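Local coordinates for protein KLLA0E08119p (Kluyveromyces lactis, PDB 3VA7) that probably carboxylates urea to urea-1-carboxylate (allophanate), using ATP, hydrogencarbonate and biotin, as the urea carboxylase part of a larger urea-degrading enzyme, at residues Leu994-Ala999 with Ile1034-Gly1039; Ile1051-Lys1056 with Trp1068-Phe1073; Thr1018-Gly1023 with Tyr1044-Arg1049. All coordinates share one frame; numbering follows the deposited sequence.

Contact 1. Residues Leu994-Ala999 with Ile1034-Gly1039. With URE (urea), chain C.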
ATOM      1  N   LEU A 994     -10.988   2.750   4.763  1.00 19.96           N
ATOM      2  CA  LEU A 994     -10.225   3.878   4.264  1.00 19.95           C
ATOM      3  C   LEU A 994     -11.070   5.097   3.856  1.00 21.04           C
ATOM      4  O   LEU A 994     -11.109   5.500   2.712  1.00 21.41           O
ATOM      5  CB  LEU A 994      -9.269   3.400   3.192  1.00 19.04           C
ATOM      6  CG  LEU A 994      -8.559   2.066   3.531  1.00 18.46           C
ATOM      7  CD1 LEU A 994      -7.730   1.616   2.312  1.00 13.70           C
ATOM      8  CD2 LEU A 994      -7.695   2.072   4.768  1.00 14.47           C
ATOM      9  N   GLY A 995     -11.763   5.671   4.824  1.00 22.28           N
ATOM     10  CA  GLY A 995     -12.498   6.907   4.589  1.00 24.60           C
ATOM     11  C   GLY A 995     -13.676   6.845   3.616  1.00 25.43           C
ATOM     12  O   GLY A 995     -14.180   7.911   3.155  1.00 25.23           O
ATOM     13  N   SER A 996     -14.098   5.613   3.317  1.00 24.83           N
ATOM     14  CA  SER A 996     -15.303   5.352   2.589  1.00 25.36           C
ATOM     15  C   SER A 996     -16.468   6.041   3.257  1.00 25.74           C
ATOM     16  O   SER A 996     -16.758   5.744   4.419  1.00 26.69           O
ATOM     17  CB  SER A 996     -15.604   3.868   2.586  1.00 25.27           C
ATOM     18  OG  SER A 996     -14.726   3.187   1.721  1.00 27.20           O
ATOM     19  N   PRO A 997     -17.204   6.887   2.506  1.00 25.23           N
ATOM     20  CA  PRO A 997     -18.255   7.714   3.117  1.00 25.03           C
ATOM     21  C   PRO A 997     -19.562   7.009   3.279  1.00 24.71           C
ATOM     22  O   PRO A 997     -19.820   6.068   2.551  1.00 24.61           O
ATOM     23  CB  PRO A 997     -18.440   8.850   2.116  1.00 24.83           C
ATOM     24  CG  PRO A 997     -18.093   8.180   0.800  1.00 26.36           C
ATOM     25  CD  PRO A 997     -17.005   7.177   1.081  1.00 24.62           C
ATOM     26  N   CYS A 998     -20.353   7.441   4.265  1.00 24.15           N
ATOM     27  CA  CYS A 998     -21.782   7.193   4.291  1.00 23.92           C
ATOM     28  C   CYS A 998     -22.526   8.533   4.120  1.00 25.10           C
ATOM     29  O   CYS A 998     -22.468   9.423   4.960  1.00 26.57           O
ATOM     30  CB  CYS A 998     -22.169   6.487   5.571  1.00 23.01           C
ATOM     31  SG  CYS A 998     -23.950   6.147   5.776  1.00 24.36           S
ATOM     32  N   ALA A 999     -23.220   8.689   3.008  1.00 25.36           N
ATOM     33  CA  ALA A 999     -23.741   9.966   2.609  1.00 24.40           C
ATOM     34  C   ALA A 999     -25.216   9.778   2.419  1.00 24.58           C
ATOM     35  O   ALA A 999     -25.664   8.630   2.348  1.00 24.75           O
ATOM     36  CB  ALA A 999     -23.077  10.408   1.306  1.00 24.12           C
ATOM     37  N   ILE A1034     -19.068   5.112  -1.281  1.00 23.26           N
ATOM     38  CA  ILE A1034     -18.042   4.840  -2.265  1.00 23.30           C
ATOM     39  C   ILE A1034     -17.072   3.886  -1.588  1.00 24.07           C
ATOM     40  O   ILE A1034     -16.572   4.189  -0.507  1.00 24.08           O
ATOM     41  CB  ILE A1034     -17.301   6.095  -2.681  1.00 22.20           C
ATOM     42  CG1 ILE A1034     -18.259   7.017  -3.420  1.00 20.39           C
ATOM     43  CG2 ILE A1034     -16.145   5.733  -3.540  1.00 20.47           C
ATOM     44  CD1 ILE A1034     -17.719   8.433  -3.661  1.00 16.56           C
ATOM     45  N   TYR A1035     -16.851   2.708  -2.183  1.00 24.39           N
ATOM     46  CA  TYR A1035     -15.931   1.723  -1.576  1.00 23.64           C
ATOM     47  C   TYR A1035     -14.496   2.163  -1.870  1.00 24.15           C
ATOM     48  O   TYR A1035     -13.999   1.957  -2.971  1.00 24.25           O
ATOM     49  CB  TYR A1035     -16.203   0.310  -2.090  1.00 21.68           C
ATOM     50  CG  TYR A1035     -17.497  -0.297  -1.610  1.00 20.63           C
ATOM     51  CD1 TYR A1035     -18.680  -0.074  -2.310  1.00 20.52           C
ATOM     52  CD2 TYR A1035     -17.567  -1.101  -0.468  1.00 19.59           C
ATOM     53  CE1 TYR A1035     -19.902  -0.606  -1.911  1.00 16.13           C
ATOM     54  CE2 TYR A1035     -18.842  -1.669  -0.038  1.00 16.95           C
ATOM     55  CZ  TYR A1035     -19.995  -1.385  -0.784  1.00 18.80           C
ATOM     56  OH  TYR A1035     -21.264  -1.864  -0.461  1.00 19.63           O
ATOM     57  N   ASN A1036     -13.837   2.800  -0.905  1.00 24.55           N
ATOM     58  CA  ASN A1036     -12.482   3.338  -1.172  1.00 25.15           C
ATOM     59  C   ASN A1036     -11.379   2.296  -1.338  1.00 24.87           C
ATOM     60  O   ASN A1036     -10.300   2.639  -1.823  1.00 25.06           O
ATOM     61  CB  ASN A1036     -12.044   4.399  -0.141  1.00 24.42           C
ATOM     62  CG  ASN A1036     -12.802   5.681  -0.281  1.00 26.00           C
ATOM     63  OD1 ASN A1036     -13.443   5.916  -1.319  1.00 24.91           O
ATOM     64  ND2 ASN A1036     -12.724   6.554   0.752  1.00 26.75           N
ATOM     65  N   ALA A1037     -11.630   1.053  -0.923  1.00 24.56           N
ATOM     66  CA  ALA A1037     -10.600  -0.001  -1.000  1.00 25.23           C
ATOM     67  C   ALA A1037     -10.936  -1.159  -1.965  1.00 25.79           C
ATOM     68  O   ALA A1037     -12.093  -1.581  -2.062  1.00 27.25           O
ATOM     69  CB  ALA A1037     -10.342  -0.549   0.367  1.00 24.53           C
ATOM     70  N   GLU A1038      -9.912  -1.688  -2.621  1.00 25.59           N
ATOM     71  CA  GLU A1038     -10.038  -2.800  -3.529  1.00 26.05           C
ATOM     72  C   GLU A1038     -10.195  -4.119  -2.734  1.00 26.65           C
ATOM     73  O   GLU A1038      -9.370  -4.432  -1.897  1.00 26.44           O
ATOM     74  CB  GLU A1038      -8.785  -2.861  -4.398  1.00 24.93           C
ATOM     75  CG  GLU A1038      -8.620  -4.132  -5.235  1.00 25.95           C
ATOM     76  CD  GLU A1038      -9.769  -4.372  -6.219  1.00 29.13           C
ATOM     77  OE1 GLU A1038     -10.144  -5.539  -6.344  1.00 26.94           O
ATOM     78  OE2 GLU A1038     -10.318  -3.407  -6.845  1.00 32.47           O
ATOM     79  N   GLY A1039     -11.230  -4.907  -3.032  1.00 26.92           N
ATOM     80  CA  GLY A1039     -11.390  -6.194  -2.364  1.00 26.65           C
ATOM     81  C   GLY A1039     -12.030  -6.082  -0.982  1.00 27.84           C
ATOM     82  O   GLY A1039     -11.637  -6.788  -0.051  1.00 28.96           O
TER
HETATM   83  C   URE C1902     -21.158  -1.223   2.996  1.00 40.09           C
HETATM   84  O   URE C1902     -20.766  -0.069   2.691  1.00 39.84           O
HETATM   85  N1  URE C1902     -20.990  -2.254   2.206  1.00 39.48           N
HETATM   86  N2  URE C1902     -21.802  -1.568   4.121  1.00 40.68           N
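N1036 reaches across to L994 and S996 and uses both its side chain and its backbone to hold them. Its CB already lies near L994 O, at 3.2 Å, and CG still passes that oxygen, L994 O, at 3.4 Å. With CG anti to the carbonyl carbon (chi1 -71°), the amide then turns toward the 994-995 peptide. ND2, at the tip, donates to L994 O at 2.7 Å along a nearly straight N-H...O line of 163°. The acceptor lies in the plane of the N1036 amide, while ND2 is tilted modestly from the carbonyl plane of L994. The other branch, OD1, accepts from A1053 N, and these two bonds on opposite ends of the amide fix its flip. The backbone adds a second clamp: N1036 N donates to S996 OG at 2.8 Å. That hydroxyl is also hydrogen-bonded to F993 O, which bridges it back into its own loop. Apolar contacts flank the polar centre, with L994 CD1 3.9 Å from A1037 CB and P997 CD 3.9 Å from I1034 CB. The case illustrates how one asparagine can tie buried loops together by satisfying main-chain groups. Y1035, the residue before it, points the other way: its OH takes a weak bond from urea N1 at 2.7 Å, and R1017 NH2 and Y1044 N also bond to it. Because the bonded N1036 N directly follows Y1035, the contact probably helps place that tyrosine in the urea pocket of the carboxyltransferase domain.

Contact 2. Residues Ile1051-Lys1056 with Trp1068-Phe1073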
ATOM      1  N   ILE A1051     -13.914   7.045  -8.708  1.00 23.71           N
ATOM      2  CA  ILE A1051     -12.552   6.917  -8.229  1.00 23.43           C
ATOM      3  C   ILE A1051     -12.576   6.854  -6.691  1.00 24.22           C
ATOM      4  O   ILE A1051     -13.405   7.519  -6.040  1.00 24.70           O
ATOM      5  CB  ILE A1051     -11.672   8.162  -8.595  1.00 23.53           C
ATOM      6  CG1 ILE A1051     -12.243   9.446  -7.929  1.00 22.05           C
ATOM      7  CG2 ILE A1051     -11.450   8.246 -10.069  1.00 21.02           C
ATOM      8  CD1 ILE A1051     -11.583  10.725  -8.250  1.00 20.17           C
ATOM      9  N   THR A1052     -11.616   6.124  -6.128  1.00 23.72           N
ATOM     10  CA  THR A1052     -11.462   6.021  -4.686  1.00 22.87           C
ATOM     11  C   THR A1052     -11.278   7.371  -4.060  1.00 22.84           C
ATOM     12  O   THR A1052     -10.550   8.210  -4.578  1.00 23.13           O
ATOM     13  CB  THR A1052     -10.233   5.141  -4.290  1.00 22.53           C
ATOM     14  OG1 THR A1052     -10.206   5.014  -2.857  1.00 21.66           O
ATOM     15  CG2 THR A1052      -8.952   5.730  -4.801  1.00 18.00           C
ATOM     16  N   ALA A1053     -11.945   7.575  -2.948  1.00 22.07           N
ATOM     17  CA  ALA A1053     -11.757   8.785  -2.215  1.00 22.04           C
ATOM     18  C   ALA A1053     -10.724   8.504  -1.084  1.00 22.72           C
ATOM     19  O   ALA A1053     -10.819   9.071   0.032  1.00 23.19           O
ATOM     20  CB  ALA A1053     -13.090   9.229  -1.673  1.00 21.64           C
ATOM     21  N   TRP A1054      -9.764   7.618  -1.361  1.00 21.93           N
ATOM     22  CA  TRP A1054      -8.610   7.431  -0.479  1.00 22.57           C
ATOM     23  C   TRP A1054      -7.326   7.500  -1.267  1.00 22.78           C
ATOM     24  O   TRP A1054      -7.141   6.731  -2.192  1.00 24.63           O
ATOM     25  CB  TRP A1054      -8.693   6.079   0.181  1.00 22.41           C
ATOM     26  CG  TRP A1054      -7.462   5.640   0.927  1.00 21.62           C
ATOM     27  CD1 TRP A1054      -6.404   4.878   0.445  1.00 20.80           C
ATOM     28  CD2 TRP A1054      -7.185   5.874   2.328  1.00 21.19           C
ATOM     29  NE1 TRP A1054      -5.503   4.631   1.471  1.00 19.36           N
ATOM     30  CE2 TRP A1054      -5.946   5.243   2.620  1.00 18.30           C
ATOM     31  CE3 TRP A1054      -7.860   6.579   3.357  1.00 18.72           C
ATOM     32  CZ2 TRP A1054      -5.358   5.308   3.891  1.00 20.16           C
ATOM     33  CZ3 TRP A1054      -7.284   6.609   4.629  1.00 20.59           C
ATOM     34  CH2 TRP A1054      -6.037   5.974   4.884  1.00 19.01           C
ATOM     35  N   ASP A1055      -6.427   8.383  -0.890  1.00 22.43           N
ATOM     36  CA  ASP A1055      -5.221   8.653  -1.658  1.00 22.73           C
ATOM     37  C   ASP A1055      -4.072   8.210  -0.736  1.00 23.65           C
ATOM     38  O   ASP A1055      -3.460   9.014   0.007  1.00 23.67           O
ATOM     39  CB  ASP A1055      -5.227  10.154  -2.013  1.00 22.28           C
ATOM     40  CG  ASP A1055      -3.926  10.668  -2.636  1.00 24.44           C
ATOM     41  OD1 ASP A1055      -2.964   9.872  -2.851  1.00 27.58           O
ATOM     42  OD2 ASP A1055      -3.852  11.910  -2.890  1.00 22.48           O
ATOM     43  N   LYS A1056      -3.797   6.910  -0.741  1.00 24.63           N
ATOM     44  CA  LYS A1056      -2.816   6.321   0.210  1.00 25.65           C
ATOM     45  C   LYS A1056      -1.534   7.158   0.408  1.00 25.66           C
ATOM     46  O   LYS A1056      -1.047   7.352   1.506  1.00 25.44           O
ATOM     47  CB  LYS A1056      -2.420   4.921  -0.259  1.00 25.74           C
ATOM     48  CG  LYS A1056      -1.486   4.252   0.685  1.00 25.72           C
ATOM     49  CD  LYS A1056      -1.180   2.886   0.192  1.00 29.44           C
ATOM     50  CE  LYS A1056       0.084   2.873  -0.630  1.00 27.82           C
ATOM     51  NZ  LYS A1056       0.081   1.651  -1.455  1.00 27.30           N
ATOM     52  N   TRP A1068      -7.541  10.363   3.571  1.00 28.72           N
ATOM     53  CA  TRP A1068      -8.988  10.380   3.407  1.00 28.14           C
ATOM     54  C   TRP A1068      -9.445  11.729   2.854  1.00 28.17           C
ATOM     55  O   TRP A1068      -9.254  12.761   3.491  1.00 28.83           O
ATOM     56  CB  TRP A1068      -9.720  10.043   4.697  1.00 27.88           C
ATOM     57  CG  TRP A1068      -9.403  10.934   5.881  1.00 28.32           C
ATOM     58  CD1 TRP A1068     -10.151  11.982   6.340  1.00 28.95           C
ATOM     59  CD2 TRP A1068      -8.258  10.841   6.756  1.00 26.23           C
ATOM     60  NE1 TRP A1068      -9.536  12.571   7.443  1.00 28.53           N
ATOM     61  CE2 TRP A1068      -8.385  11.883   7.725  1.00 26.56           C
ATOM     62  CE3 TRP A1068      -7.154   9.978   6.824  1.00 23.40           C
ATOM     63  CZ2 TRP A1068      -7.446  12.084   8.744  1.00 24.36           C
ATOM     64  CZ3 TRP A1068      -6.192  10.183   7.841  1.00 24.29           C
ATOM     65  CH2 TRP A1068      -6.346  11.234   8.785  1.00 25.04           C
ATOM     66  N   LEU A1069     -10.022  11.720   1.658  1.00 27.23           N
ATOM     67  CA  LEU A1069     -10.317  12.954   0.972  1.00 26.74           C
ATOM     68  C   LEU A1069     -11.564  13.640   1.553  1.00 27.91           C
ATOM     69  O   LEU A1069     -11.685  14.877   1.500  1.00 28.41           O
ATOM     70  CB  LEU A1069     -10.441  12.702  -0.526  1.00 26.02           C
ATOM     71  CG  LEU A1069      -9.274  12.867  -1.527  1.00 26.55           C
ATOM     72  CD1 LEU A1069      -7.871  12.811  -0.925  1.00 26.29           C
ATOM     73  CD2 LEU A1069      -9.350  11.945  -2.778  1.00 23.32           C
ATOM     74  N   LEU A1070     -12.483  12.866   2.138  1.00 27.97           N
ATOM     75  CA  LEU A1070     -13.738  13.444   2.621  1.00 27.84           C
ATOM     76  C   LEU A1070     -13.813  13.716   4.109  1.00 28.34           C
ATOM     77  O   LEU A1070     -13.086  13.136   4.898  1.00 28.48           O
ATOM     78  CB  LEU A1070     -14.920  12.570   2.207  1.00 27.98           C
ATOM     79  CG  LEU A1070     -14.944  12.126   0.749  1.00 28.03           C
ATOM     80  CD1 LEU A1070     -16.071  11.213   0.477  1.00 25.98           C
ATOM     81  CD2 LEU A1070     -15.006  13.312  -0.202  1.00 30.83           C
ATOM     82  N   THR A1071     -14.729  14.602   4.495  1.00 28.89           N
ATOM     83  CA  THR A1071     -14.970  14.887   5.894  1.00 28.36           C
ATOM     84  C   THR A1071     -16.478  14.931   6.059  1.00 28.25           C
ATOM     85  O   THR A1071     -17.192  15.359   5.127  1.00 28.41           O
ATOM     86  CB  THR A1071     -14.405  16.271   6.257  1.00 28.42           C
ATOM     87  OG1 THR A1071     -12.999  16.269   6.074  1.00 27.44           O
ATOM     88  CG2 THR A1071     -14.731  16.615   7.695  1.00 29.85           C
ATOM     89  N   PRO A1072     -16.981  14.540   7.248  1.00 28.06           N
ATOM     90  CA  PRO A1072     -18.428  14.713   7.486  1.00 27.83           C
ATOM     91  C   PRO A1072     -18.878  16.133   7.210  1.00 28.24           C
ATOM     92  O   PRO A1072     -18.128  17.116   7.509  1.00 28.70           O
ATOM     93  CB  PRO A1072     -18.588  14.375   8.962  1.00 27.53           C
ATOM     94  CG  PRO A1072     -17.416  13.402   9.234  1.00 27.30           C
ATOM     95  CD  PRO A1072     -16.294  13.884   8.376  1.00 27.44           C
ATOM     96  N   PHE A1073     -20.079  16.238   6.618  1.00 27.61           N
ATOM     97  CA  PHE A1073     -20.664  17.518   6.135  1.00 26.41           C
ATOM     98  C   PHE A1073     -20.227  17.964   4.740  1.00 26.24           C
ATOM     99  O   PHE A1073     -20.854  18.850   4.196  1.00 26.41           O
ATOM    100  CB  PHE A1073     -20.478  18.671   7.127  1.00 26.07           C
ATOM    101  CG  PHE A1073     -21.082  18.412   8.456  1.00 26.07           C
ATOM    102  CD1 PHE A1073     -20.286  18.371   9.598  1.00 25.73           C
ATOM    103  CD2 PHE A1073     -22.440  18.170   8.579  1.00 24.51           C
ATOM    104  CE1 PHE A1073     -20.865  18.114  10.822  1.00 24.90           C
ATOM    105  CE2 PHE A1073     -23.025  17.902   9.822  1.00 24.34           C
ATOM    106  CZ  PHE A1073     -22.254  17.861  10.926  1.00 24.75           C
TER
HETATM  107  O   HOH W   1     -12.373   9.986   2.172  1.00 26.61           O
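W1054 brings the six-membered part of its indole up to W1068, its CZ3 meeting the edge of the second ring near that ring's plane, 4.0 Å from W1068 CE3. The two side chains run at a slant to each other, and CE3 of W1054 also lies against the backbone N of W1068. W1068 CG sits between its own backbone N and carbonyl carbon (chi1 57°), which keeps its indole beside that of W1054. L1069 N donates to A1053 O at 3.2 Å, almost straight at 172° but from above the carbonyl plane. A water shares the same acceptor, donating to A1053 O at 2.8 Å and accepting from L1070 N at 2.9 Å. L1069 packs CD2 against A1053 CA at 4.0 Å, and A1053 CB meets L1070 CD1. L1069 also reaches back with CD1 to D1055 CB, 3.9 Å away, while the D1055 carboxylate binds G1060 N, H1062 NE2 and I1059 N in the intervening loop. Before the bridge, W1054 N donates to T1052 OG1, a hydroxyl that is also bonded to N1036 O. Here an ST turn leads into a single beta bridge, W1054 with W1068, that pins together two irregular parts of the long connection between strands 1045-1049 and 1075-1081.

Contact 3. Residues Thr1018-Gly1023 with Tyr1044-Arg1049. With URE (urea), chain C.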
ATOM      1  N   THR A1018     -18.250 -10.712   0.088  1.00 24.99           N
ATOM      2  CA  THR A1018     -16.923 -10.740   0.637  1.00 25.94           C
ATOM      3  C   THR A1018     -15.964  -9.897  -0.187  1.00 25.67           C
ATOM      4  O   THR A1018     -14.810  -9.648   0.235  1.00 25.60           O
ATOM      5  CB  THR A1018     -16.347 -12.123   0.621  1.00 26.86           C
ATOM      6  OG1 THR A1018     -16.419 -12.653  -0.710  1.00 29.12           O
ATOM      7  CG2 THR A1018     -17.137 -13.009   1.563  1.00 28.00           C
ATOM      8  N   TYR A1019     -16.431  -9.484  -1.365  1.00 24.60           N
ATOM      9  CA  TYR A1019     -15.579  -8.786  -2.345  1.00 24.00           C
ATOM     10  C   TYR A1019     -16.328  -7.617  -3.048  1.00 23.03           C
ATOM     11  O   TYR A1019     -17.504  -7.748  -3.461  1.00 22.41           O
ATOM     12  CB  TYR A1019     -14.911  -9.779  -3.365  1.00 23.38           C
ATOM     13  CG  TYR A1019     -14.234  -8.966  -4.449  1.00 26.19           C
ATOM     14  CD1 TYR A1019     -12.866  -8.618  -4.338  1.00 24.73           C
ATOM     15  CD2 TYR A1019     -15.005  -8.441  -5.571  1.00 25.73           C
ATOM     16  CE1 TYR A1019     -12.249  -7.811  -5.313  1.00 26.84           C
ATOM     17  CE2 TYR A1019     -14.423  -7.621  -6.536  1.00 22.32           C
ATOM     18  CZ  TYR A1019     -13.043  -7.300  -6.392  1.00 28.28           C
ATOM     19  OH  TYR A1019     -12.445  -6.485  -7.304  1.00 29.85           O
ATOM     20  N   THR A1020     -15.653  -6.476  -3.176  1.00 22.37           N
ATOM     21  CA  THR A1020     -16.210  -5.333  -3.909  1.00 23.23           C
ATOM     22  C   THR A1020     -15.035  -4.640  -4.570  1.00 24.16           C
ATOM     23  O   THR A1020     -13.879  -4.716  -4.090  1.00 24.86           O
ATOM     24  CB  THR A1020     -16.971  -4.347  -2.963  1.00 24.14           C
ATOM     25  OG1 THR A1020     -17.797  -5.103  -2.056  1.00 22.14           O
ATOM     26  CG2 THR A1020     -17.861  -3.307  -3.777  1.00 22.24           C
ATOM     27  N   ALA A1021     -15.298  -3.989  -5.692  1.00 24.32           N
ATOM     28  CA  ALA A1021     -14.205  -3.452  -6.516  1.00 24.23           C
ATOM     29  C   ALA A1021     -13.965  -2.051  -6.005  1.00 24.66           C
ATOM     30  O   ALA A1021     -14.919  -1.380  -5.568  1.00 24.91           O
ATOM     31  CB  ALA A1021     -14.590  -3.428  -8.052  1.00 22.61           C
ATOM     32  N   ARG A1022     -12.717  -1.590  -6.107  1.00 24.96           N
ATOM     33  CA  ARG A1022     -12.340  -0.212  -5.719  1.00 24.89           C
ATOM     34  C   ARG A1022     -13.110   0.848  -6.511  1.00 24.17           C
ATOM     35  O   ARG A1022     -13.171   0.808  -7.740  1.00 24.76           O
ATOM     36  CB  ARG A1022     -10.833  -0.072  -5.956  1.00 25.88           C
ATOM     37  CG  ARG A1022     -10.191   1.309  -5.829  1.00 27.85           C
ATOM     38  CD  ARG A1022      -8.744   1.170  -5.423  1.00 27.77           C
ATOM     39  NE  ARG A1022      -7.818   2.095  -6.109  1.00 35.64           N
ATOM     40  CZ  ARG A1022      -7.493   2.029  -7.393  1.00 37.58           C
ATOM     41  NH1 ARG A1022      -8.043   1.101  -8.149  1.00 44.83           N
ATOM     42  NH2 ARG A1022      -6.628   2.873  -7.930  1.00 38.05           N
ATOM     43  N   GLY A1023     -13.714   1.792  -5.808  1.00 23.82           N
ATOM     44  CA  GLY A1023     -14.435   2.899  -6.437  1.00 22.03           C
ATOM     45  C   GLY A1023     -15.904   2.634  -6.712  1.00 21.46           C
ATOM     46  O   GLY A1023     -16.634   3.555  -7.089  1.00 21.00           O
ATOM     47  N   TYR A1044     -23.893  -2.924   0.471  1.00 24.48           N
ATOM     48  CA  TYR A1044     -24.787  -1.986  -0.274  1.00 24.55           C
ATOM     49  C   TYR A1044     -25.132  -2.490  -1.715  1.00 23.28           C
ATOM     50  O   TYR A1044     -24.361  -3.262  -2.317  1.00 22.99           O
ATOM     51  CB  TYR A1044     -24.147  -0.614  -0.383  1.00 23.83           C
ATOM     52  CG  TYR A1044     -24.264   0.288   0.835  1.00 27.01           C
ATOM     53  CD1 TYR A1044     -24.490   1.674   0.675  1.00 28.31           C
ATOM     54  CD2 TYR A1044     -24.101  -0.203   2.139  1.00 25.23           C
ATOM     55  CE1 TYR A1044     -24.588   2.515   1.769  1.00 26.98           C
ATOM     56  CE2 TYR A1044     -24.159   0.647   3.243  1.00 24.15           C
ATOM     57  CZ  TYR A1044     -24.412   2.004   3.045  1.00 27.36           C
ATOM     58  OH  TYR A1044     -24.504   2.865   4.121  1.00 25.81           O
ATOM     59  N   GLN A1045     -26.280  -2.048  -2.233  1.00 22.60           N
ATOM     60  CA  GLN A1045     -26.710  -2.252  -3.629  1.00 21.66           C
ATOM     61  C   GLN A1045     -25.813  -1.501  -4.583  1.00 21.51           C
ATOM     62  O   GLN A1045     -25.585  -0.306  -4.432  1.00 22.58           O
ATOM     63  CB  GLN A1045     -28.169  -1.840  -3.808  1.00 21.55           C
ATOM     64  CG  GLN A1045     -29.151  -2.593  -2.836  1.00 23.39           C
ATOM     65  CD  GLN A1045     -29.156  -4.095  -3.039  1.00 27.57           C
ATOM     66  OE1 GLN A1045     -29.501  -4.869  -2.123  1.00 31.31           O
ATOM     67  NE2 GLN A1045     -28.773  -4.530  -4.231  1.00 25.42           N
ATOM     68  N   LEU A1046     -25.262  -2.210  -5.549  1.00 21.30           N
ATOM     69  CA  LEU A1046     -24.229  -1.671  -6.421  1.00 21.62           C
ATOM     70  C   LEU A1046     -24.797  -1.052  -7.700  1.00 22.88           C
ATOM     71  O   LEU A1046     -25.583  -1.634  -8.399  1.00 23.65           O
ATOM     72  CB  LEU A1046     -23.184  -2.749  -6.749  1.00 20.04           C
ATOM     73  CG  LEU A1046     -22.654  -3.556  -5.563  1.00 20.42           C
ATOM     74  CD1 LEU A1046     -21.728  -4.653  -6.021  1.00 16.25           C
ATOM     75  CD2 LEU A1046     -21.974  -2.674  -4.450  1.00 22.31           C
ATOM     76  N   VAL A1047     -24.288   0.119  -8.051  1.00 24.39           N
ATOM     77  CA  VAL A1047     -24.971   1.030  -8.944  1.00 23.18           C
ATOM     78  C   VAL A1047     -23.980   1.555  -9.997  1.00 24.40           C
ATOM     79  O   VAL A1047     -24.371   1.881 -11.115  1.00 25.94           O
ATOM     80  CB  VAL A1047     -25.555   2.055  -7.986  1.00 23.85           C
ATOM     81  CG1 VAL A1047     -25.046   3.492  -8.108  1.00 21.40           C
ATOM     82  CG2 VAL A1047     -26.983   1.823  -7.745  1.00 25.10           C
ATOM     83  N   GLY A1048     -22.682   1.580  -9.701  1.00 23.43           N
ATOM     84  CA  GLY A1048     -21.740   2.132 -10.664  1.00 23.01           C
ATOM     85  C   GLY A1048     -20.400   2.390 -10.024  1.00 23.47           C
ATOM     86  O   GLY A1048     -20.156   1.939  -8.888  1.00 24.57           O
ATOM     87  N   ARG A1049     -19.504   3.088 -10.718  1.00 22.82           N
ATOM     88  CA  ARG A1049     -18.179   3.250 -10.156  1.00 22.35           C
ATOM     89  C   ARG A1049     -17.564   4.621 -10.422  1.00 23.02           C
ATOM     90  O   ARG A1049     -17.682   5.141 -11.523  1.00 22.98           O
ATOM     91  CB  ARG A1049     -17.289   2.103 -10.621  1.00 21.72           C
ATOM     92  CG  ARG A1049     -15.937   2.025 -10.010  1.00 21.39           C
ATOM     93  CD  ARG A1049     -15.148   0.779 -10.520  1.00 25.31           C
ATOM     94  NE  ARG A1049     -15.334   0.482 -11.938  1.00 26.56           N
ATOM     95  CZ  ARG A1049     -14.361   0.454 -12.850  1.00 28.39           C
ATOM     96  NH1 ARG A1049     -13.096   0.643 -12.504  1.00 27.09           N
ATOM     97  NH2 ARG A1049     -14.656   0.187 -14.115  1.00 27.59           N
TER
HETATM   98  C   URE C1902     -21.158  -1.223   2.996  1.00 40.09           C
HETATM   99  O   URE C1902     -20.766  -0.069   2.691  1.00 39.84           O
HETATM  100  N1  URE C1902     -20.990  -2.254   2.206  1.00 39.48           N
HETATM  101  N2  URE C1902     -21.802  -1.568   4.121  1.00 40.68           N
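R1049 lays its aliphatic chain along the backbone of G1023, CG standing 3.4 Å from G1023 C, and CD then passes 3.4 Å from R1022 O. The chain leaves the strand extended, CG anti to the backbone N (chi1 -173°), and bends only at chi3 (39°). That bend carries the guanidinium beyond the peptide to D936 and E1087, with which NE and NH2 form salt bridges, so the methylenes serve as packing surface and the head as a charged anchor. G1023 suits this: any CB would meet R1049 CG and, at its backbone angles, its own preceding carbonyl. R1049 CA adds a CA-H...O contact to G1023 O at 3.4 Å. The contact lies where the loop runs into strand 1024-1028, which pairs antiparallel with strand 1045-1049 inside the mixed sheet of the carboxyltransferase domain. Further along, L1046 points CD2 at T1020 CG2, 4.2 Å away, while T1020 OG1 turns to S1040 O and R1017 NH2. Y1044, at the other end of the segment, lies beside the ligand. Its CG is anti to the carbonyl carbon (chi1 -80°), which puts the ring by urea: Y1044 CD2 comes within 3.2 Å of urea C, at an oblique approach, and Y1044 CE2 lies 3.4 Å from urea N2. Its OH is held by D728, which would limit swinging of the ring. Replacing this tyrosine with an alanine would probably leave urea without the ring it packs beside and D728 without its hydroxyl partner. R1022 directs NH2 to D1094 in a salt bridge, its NH1 staying 6.7 Å from R1049 NH1.

Overall arrangement
All three contacts are largely buried, and together they show polar and apolar means used side by side in one carboxyltransferase region. Contacts 1 and 3 interlace along the chain, reach the same mixed sheet and both touch urea; their centres are about 9 Å apart. Contact 2 follows in sequence, farther from the ligand, and W1068 and D1055 keep some exposure. The chemistry follows position: contact 1 relies on side-chain-to-backbone hydrogen bonds, contact 2 on indole packing, a water and one backbone bond, and contact 3 on hydrocarbon packing with salt bridges outside. P997 packing on L1070 joins contacts 1 and 2, while E1038 and Y1019 join contacts 1 and 3.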